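Local structure of exopolysaccharide biosynthesis protein (Pantoea stewartii subsp. stewartii DC283, 6TGF) at residues 320-324 with 325-329. The protein probably modifies the exopolysaccharide of the bacterial biofilm as a glycan-active enzyme built on a trimeric, tailspike-like parallel beta-helix. Numbering follows the deposited sequence.
Sequences FEVSA and RWVEI. With EDO (1,2-ethanediol), chain C.
The Arg325 side chain crosses one face of the Trp326 indole at CG and carries its guanidinium out past the six-membered ring, at a corner of a parallel beta-helix, the solenoid fold of phage tailspikes. Arg325 CG sits 3.8 Å above the indole plane, shifted toward the rim, while C2 of a 1,2-ethanediol molecule, probably from the crystallisation liquor, lies in plane at the ring edge. The same diol reaches the guanidinium edge: Arg325 NH2 donates a hydrogen bond to EDO O1 (3.2 Å) that is nearly straight, 165° at the hydrogen. Two features bring the arginine there. Its CG is anti to the backbone N (chi1 -177°), and from CG to NE the chain stays extended, with Trp326 CH2 in the guanidinium plane. Phe357 of the next coil stacks on Trp326, and Tyr304 and Phe305 of a second subunit meet it edge-to-face, so this outer side of the corner belongs to the trimer interface.

The turn illustrates how a beta-helix sorts its residues: as the chain bends at Arg325 and Trp326 from strand 318-324 to strand 327-330, these two point outward, whereas Val322 and Val327 converge inside. A hydrogen bond from Asn350 ND2 links the Ala324 carbonyl O to the neighbouring strand 346-350. The Val327 torsion (chi1 178°) sets CG2 anti to the carbonyl carbon and beside the backbone N, turned back toward Ala324 and Val322. Val327 CG2 thus packs 4.1 Å from Ala324 CB and 4.4 Å from Val322 CG2.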
loop_
_atom_site.group_PDB
_atom_site.type_symbol
_atom_site.label_atom_id
_atom_site.label_comp_id
_atom_site.label_asym_id
_atom_site.label_seq_id
_atom_site.Cartn_x
_atom_site.Cartn_y
_atom_site.Cartn_z
ATOM N N PHE B 320 21.076 -17.853 8.774
ATOM C CA PHE B 320 19.997 -18.846 8.522
ATOM C C PHE B 320 20.118 -19.402 7.096
ATOM O O PHE B 320 19.975 -18.625 6.134
ATOM C CB PHE B 320 18.629 -18.204 8.760
ATOM C CG PHE B 320 18.485 -17.547 10.109
ATOM C CD1 PHE B 320 18.599 -18.291 11.273
ATOM C CD2 PHE B 320 18.241 -16.186 10.218
ATOM C CE1 PHE B 320 18.474 -17.689 12.516
ATOM C CE2 PHE B 320 18.113 -15.587 11.462
ATOM C CZ PHE B 320 18.231 -16.338 12.608
ATOM N N GLU B 321 20.380 -20.709 6.977
ATOM C CA GLU B 321 20.395 -21.468 5.695
ATOM C C GLU B 321 19.109 -22.294 5.599
ATOM O O GLU B 321 19.110 -23.448 6.066
ATOM C CB GLU B 321 21.621 -22.381 5.616
ATOM C CG GLU B 321 22.922 -21.636 5.399
ATOM C CD GLU B 321 23.191 -21.210 3.967
ATOM O OE1 GLU B 321 22.265 -21.289 3.135
ATOM O OE2 GLU B 321 24.335 -20.801 3.685
ATOM N N VAL B 322 18.054 -21.719 5.014
ATOM C CA VAL B 322 16.695 -22.333 4.943
ATOM C C VAL B 322 16.468 -22.889 3.534
ATOM O O VAL B 322 17.166 -22.458 2.598
ATOM C CB VAL B 322 15.596 -21.328 5.342
ATOM C CG1 VAL B 322 15.885 -20.690 6.691
ATOM C CG2 VAL B 322 15.375 -20.255 4.283
ATOM N N SER B 323 15.524 -23.824 3.414
ATOM C CA SER B 323 15.037 -24.413 2.139
ATOM C C SER B 323 13.535 -24.693 2.267
ATOM O O SER B 323 13.167 -25.855 2.536
ATOM C CB SER B 323 15.817 -25.652 1.779
ATOM O OG SER B 323 15.312 -26.240 0.589
ATOM N N ALA B 324 12.711 -23.653 2.094
ATOM C CA ALA B 324 11.237 -23.686 2.248
ATOM C C ALA B 324 10.564 -22.973 1.069
ATOM O O ALA B 324 11.177 -22.042 0.510
ATOM C CB ALA B 324 10.852 -23.056 3.564
ATOM N N ARG B 325 9.345 -23.397 0.715
ATOM C CA ARG B 325 8.518 -22.785 -0.362
ATOM C C ARG B 325 8.013 -21.416 0.111
ATOM O O ARG B 325 8.053 -20.466 -0.693
ATOM C CB ARG B 325 7.352 -23.701 -0.747
ATOM C CG ARG B 325 6.508 -23.177 -1.903
ATOM C CD ARG B 325 5.564 -24.216 -2.476
ATOM N NE ARG B 325 4.681 -23.700 -3.516
ATOM C CZ ARG B 325 5.032 -23.458 -4.779
ATOM N NH1 ARG B 325 6.273 -23.659 -5.192
ATOM N NH2 ARG B 325 4.130 -22.998 -5.632
ATOM N N TRP B 326 7.552 -21.328 1.364
ATOM C CA TRP B 326 7.051 -20.080 2.003
ATOM C C TRP B 326 8.010 -19.650 3.118
ATOM O O TRP B 326 8.345 -20.498 3.969
ATOM C CB TRP B 326 5.625 -20.277 2.532
ATOM C CG TRP B 326 4.591 -20.357 1.452
ATOM C CD1 TRP B 326 4.008 -19.315 0.791
ATOM C CD2 TRP B 326 4.011 -21.553 0.903
ATOM N NE1 TRP B 326 3.109 -19.777 -0.132
ATOM C CE2 TRP B 326 3.088 -21.146 -0.086
ATOM C CE3 TRP B 326 4.180 -22.921 1.146
ATOM C CZ2 TRP B 326 2.339 -22.061 -0.824
ATOM C CZ3 TRP B 326 3.438 -23.824 0.416
ATOM C CH2 TRP B 326 2.531 -23.398 -0.556
ATOM N N VAL B 327 8.429 -18.380 3.100
ATOM C CA VAL B 327 9.377 -17.777 4.085
ATOM C C VAL B 327 8.832 -16.410 4.518
ATOM O O VAL B 327 8.436 -15.624 3.636
ATOM C CB VAL B 327 10.800 -17.661 3.502
ATOM C CG1 VAL B 327 11.766 -17.004 4.476
ATOM C CG2 VAL B 327 11.338 -19.014 3.061
ATOM N N GLU B 328 8.815 -16.156 5.832
ATOM C CA GLU B 328 8.422 -14.860 6.449
ATOM C C GLU B 328 9.515 -14.437 7.442
ATOM O O GLU B 328 9.752 -15.186 8.411
ATOM C CB GLU B 328 7.057 -14.980 7.133
ATOM C CG GLU B 328 5.961 -15.514 6.224
ATOM C CD GLU B 328 4.578 -15.616 6.850
ATOM O OE1 GLU B 328 4.490 -15.927 8.057
ATOM O OE2 GLU B 328 3.586 -15.386 6.126
ATOM N N ILE B 329 10.174 -13.303 7.180
ATOM C CA ILE B 329 11.134 -12.631 8.110
ATOM C C ILE B 329 10.553 -11.263 8.476
ATOM O O ILE B 329 10.201 -10.515 7.544
ATOM C CB ILE B 329 12.537 -12.484 7.485
ATOM C CG1 ILE B 329 12.972 -13.735 6.718
ATOM C CG2 ILE B 329 13.554 -12.099 8.549
ATOM C CD1 ILE B 329 14.331 -13.607 6.067
HETATM C C1 EDO C . 0.160 -23.471 -4.074
HETATM O O1 EDO C . 1.292 -22.626 -4.137
HETATM C C2 EDO C . -0.299 -23.726 -2.682
HETATM O O2 EDO C . -1.687 -23.982 -2.558
#